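Local coordinates for putative bacteriocin (PDB 4OZK), which probably kills or inhibits other bacteria as a leaderless class IId bacteriocin built around a disulfide-stapled, defensin-like module, at residues Gln17-Glu22 against Thr43-Ser48. Residues are numbered along the deposited sequence; the frame is centred on the assembly and turned at random.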
loop_
_atom_site.group_PDB
_atom_site.type_symbol
_atom_site.label_atom_id
_atom_site.label_comp_id
_atom_site.label_asym_id
_atom_site.label_seq_id
_atom_site.Cartn_x
_atom_site.Cartn_y
_atom_site.Cartn_z
ATOM N N GLN A 17 10.458 -0.062 -3.414
ATOM C CA GLN A 17 11.103 0.056 -4.717
ATOM C C GLN A 17 11.770 1.398 -4.706
ATOM O O GLN A 17 11.292 2.309 -4.040
ATOM C CB GLN A 17 10.062 0.078 -5.842
ATOM C CG GLN A 17 9.687 -1.266 -6.433
ATOM C CD GLN A 17 8.676 -1.105 -7.551
ATOM O OE1 GLN A 17 8.625 -0.059 -8.196
ATOM N NE2 GLN A 17 7.857 -2.128 -7.774
ATOM N N CYS A 18 12.856 1.549 -5.451
ATOM C CA CYS A 18 13.453 2.872 -5.587
ATOM C C CYS A 18 12.728 3.672 -6.669
ATOM O O CYS A 18 12.486 3.166 -7.775
ATOM C CB CYS A 18 14.950 2.777 -5.909
ATOM S SG CYS A 18 15.773 4.401 -5.938
ATOM N N HIS A 19 12.360 4.909 -6.345
ATOM C CA HIS A 19 11.840 5.828 -7.351
ATOM C C HIS A 19 13.004 6.580 -8.014
ATOM O O HIS A 19 13.701 7.354 -7.358
ATOM C CB HIS A 19 10.850 6.816 -6.722
ATOM C CG HIS A 19 9.948 7.463 -7.719
ATOM N ND1 HIS A 19 10.390 8.423 -8.605
ATOM C CD2 HIS A 19 8.638 7.269 -7.994
ATOM C CE1 HIS A 19 9.383 8.804 -9.374
ATOM N NE2 HIS A 19 8.308 8.118 -9.023
ATOM N N GLY A 20 13.206 6.358 -9.313
ATOM C CA GLY A 20 14.364 6.901 -10.011
ATOM C C GLY A 20 14.435 8.415 -10.089
ATOM O O GLY A 20 15.515 9.003 -10.227
ATOM N N LEU A 21 13.279 9.059 -10.005
ATOM C CA LEU A 21 13.216 10.508 -10.129
ATOM C C LEU A 21 13.234 11.180 -8.758
ATOM O O LEU A 21 13.866 12.226 -8.558
ATOM C CB LEU A 21 11.947 10.907 -10.880
ATOM C CG LEU A 21 11.860 10.500 -12.341
ATOM C CD1 LEU A 21 10.593 11.070 -12.950
ATOM C CD2 LEU A 21 13.093 11.007 -13.059
ATOM N N GLU A 22 12.520 10.580 -7.815
ATOM C CA GLU A 22 12.427 11.148 -6.482
ATOM C C GLU A 22 13.642 10.768 -5.652
ATOM O O GLU A 22 13.919 11.404 -4.628
ATOM C CB GLU A 22 11.138 10.688 -5.788
ATOM C CG GLU A 22 9.873 11.240 -6.430
ATOM C CD GLU A 22 9.862 12.760 -6.481
ATOM O OE1 GLU A 22 10.268 13.400 -5.482
ATOM O OE2 GLU A 22 9.453 13.327 -7.523
ATOM N N THR A 43 0.467 5.292 -0.391
ATOM C CA THR A 43 1.838 5.068 -0.802
ATOM C C THR A 43 2.682 5.417 0.404
ATOM O O THR A 43 2.586 6.527 0.938
ATOM C CB THR A 43 2.238 5.996 -1.958
ATOM O OG1 THR A 43 1.304 5.858 -3.047
ATOM C CG2 THR A 43 3.645 5.662 -2.422
ATOM N N GLU A 44 3.488 4.465 0.861
ATOM C CA GLU A 44 4.408 4.737 1.955
ATOM C C GLU A 44 5.793 5.058 1.400
ATOM O O GLU A 44 6.330 4.315 0.573
ATOM C CB GLU A 44 4.465 3.550 2.924
ATOM C CG GLU A 44 5.462 3.729 4.051
ATOM C CD GLU A 44 5.314 2.677 5.135
ATOM O OE1 GLU A 44 5.930 2.864 6.218
ATOM O OE2 GLU A 44 4.588 1.675 4.905
ATOM N N TRP A 45 6.366 6.173 1.842
ATOM C CA TRP A 45 7.694 6.564 1.380
ATOM C C TRP A 45 8.746 6.252 2.442
ATOM O O TRP A 45 8.526 6.498 3.636
ATOM C CB TRP A 45 7.702 8.045 0.971
ATOM C CG TRP A 45 6.870 8.304 -0.281
ATOM C CD1 TRP A 45 5.538 8.646 -0.344
ATOM C CD2 TRP A 45 7.324 8.218 -1.642
ATOM N NE1 TRP A 45 5.145 8.774 -1.662
ATOM C CE2 TRP A 45 6.221 8.524 -2.476
ATOM C CE3 TRP A 45 8.563 7.917 -2.232
ATOM C CZ2 TRP A 45 6.325 8.538 -3.888
ATOM C CZ3 TRP A 45 8.665 7.925 -3.637
ATOM C CH2 TRP A 45 7.553 8.235 -4.443
ATOM N N GLY A 46 9.880 5.699 2.001
ATOM C CA GLY A 46 10.911 5.232 2.909
ATOM C C GLY A 46 12.194 6.022 2.799
ATOM O O GLY A 46 12.161 7.250 2.642
ATOM N N SER A 47 13.328 5.323 2.882
ATOM C CA SER A 47 14.646 5.975 2.816
ATOM C C SER A 47 15.118 6.292 1.387
ATOM O O SER A 47 14.455 5.951 0.397
ATOM C CB SER A 47 15.709 5.157 3.564
ATOM O OG SER A 47 15.726 3.807 3.143
ATOM N N SER A 48 16.269 6.950 1.292
ATOM C CA SER A 48 16.790 7.410 0.006
ATOM C C SER A 48 17.406 6.329 -0.879
ATOM O O SER A 48 17.739 5.233 -0.414
ATOM C CB SER A 48 17.808 8.520 0.228
ATOM O OG SER A 48 17.177 9.610 0.872
#
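Laterosporulin's defensin-like three-stranded antiparallel sheet runs in the order 8-19, 24-33, 38-48, and here W45, from one outer strand, meets H19 at the end of the other over one face of the sheet, past the central strand 24-33. The two segments bury just 115 Å² between them, a surface contact made by side chains alone. With CG anti to the carbonyl carbon (chi1 -68°) and chi2 at 91°, the indole of W45 extends its six-membered ring toward H19. The leading atom is CH2 of W45, 3.8 Å from CD2 of H19, while CZ3 of W45 lies 3.9 Å from CB of H19; the histidine thus comes up to the rim of the indole, near its plane. The ring planes are inclined at 50° with centroids 5.8 Å apart, an oblique approach of the two rings. Within its own strand, CG2 of T43 lies over one face of the indole, and Y26 of the central strand brings a further ring against W45. E22 adds its aliphatic part: CG is 4.3 Å from CH2 of W45 and also lies over one face of the H19 ring. Just before H19, C18 forms a disulfide with C49, linking the end of strand 8-19 covalently to the C-terminus, directly after segment 43-48. Two backbone N-H groups of the turn converge on ND1 of H19, restricting rotation of the imidazole, both tilted out of the ring plane: N of L21 at 3.3 Å and, more nearly straight, N of E22 at 3.1 Å.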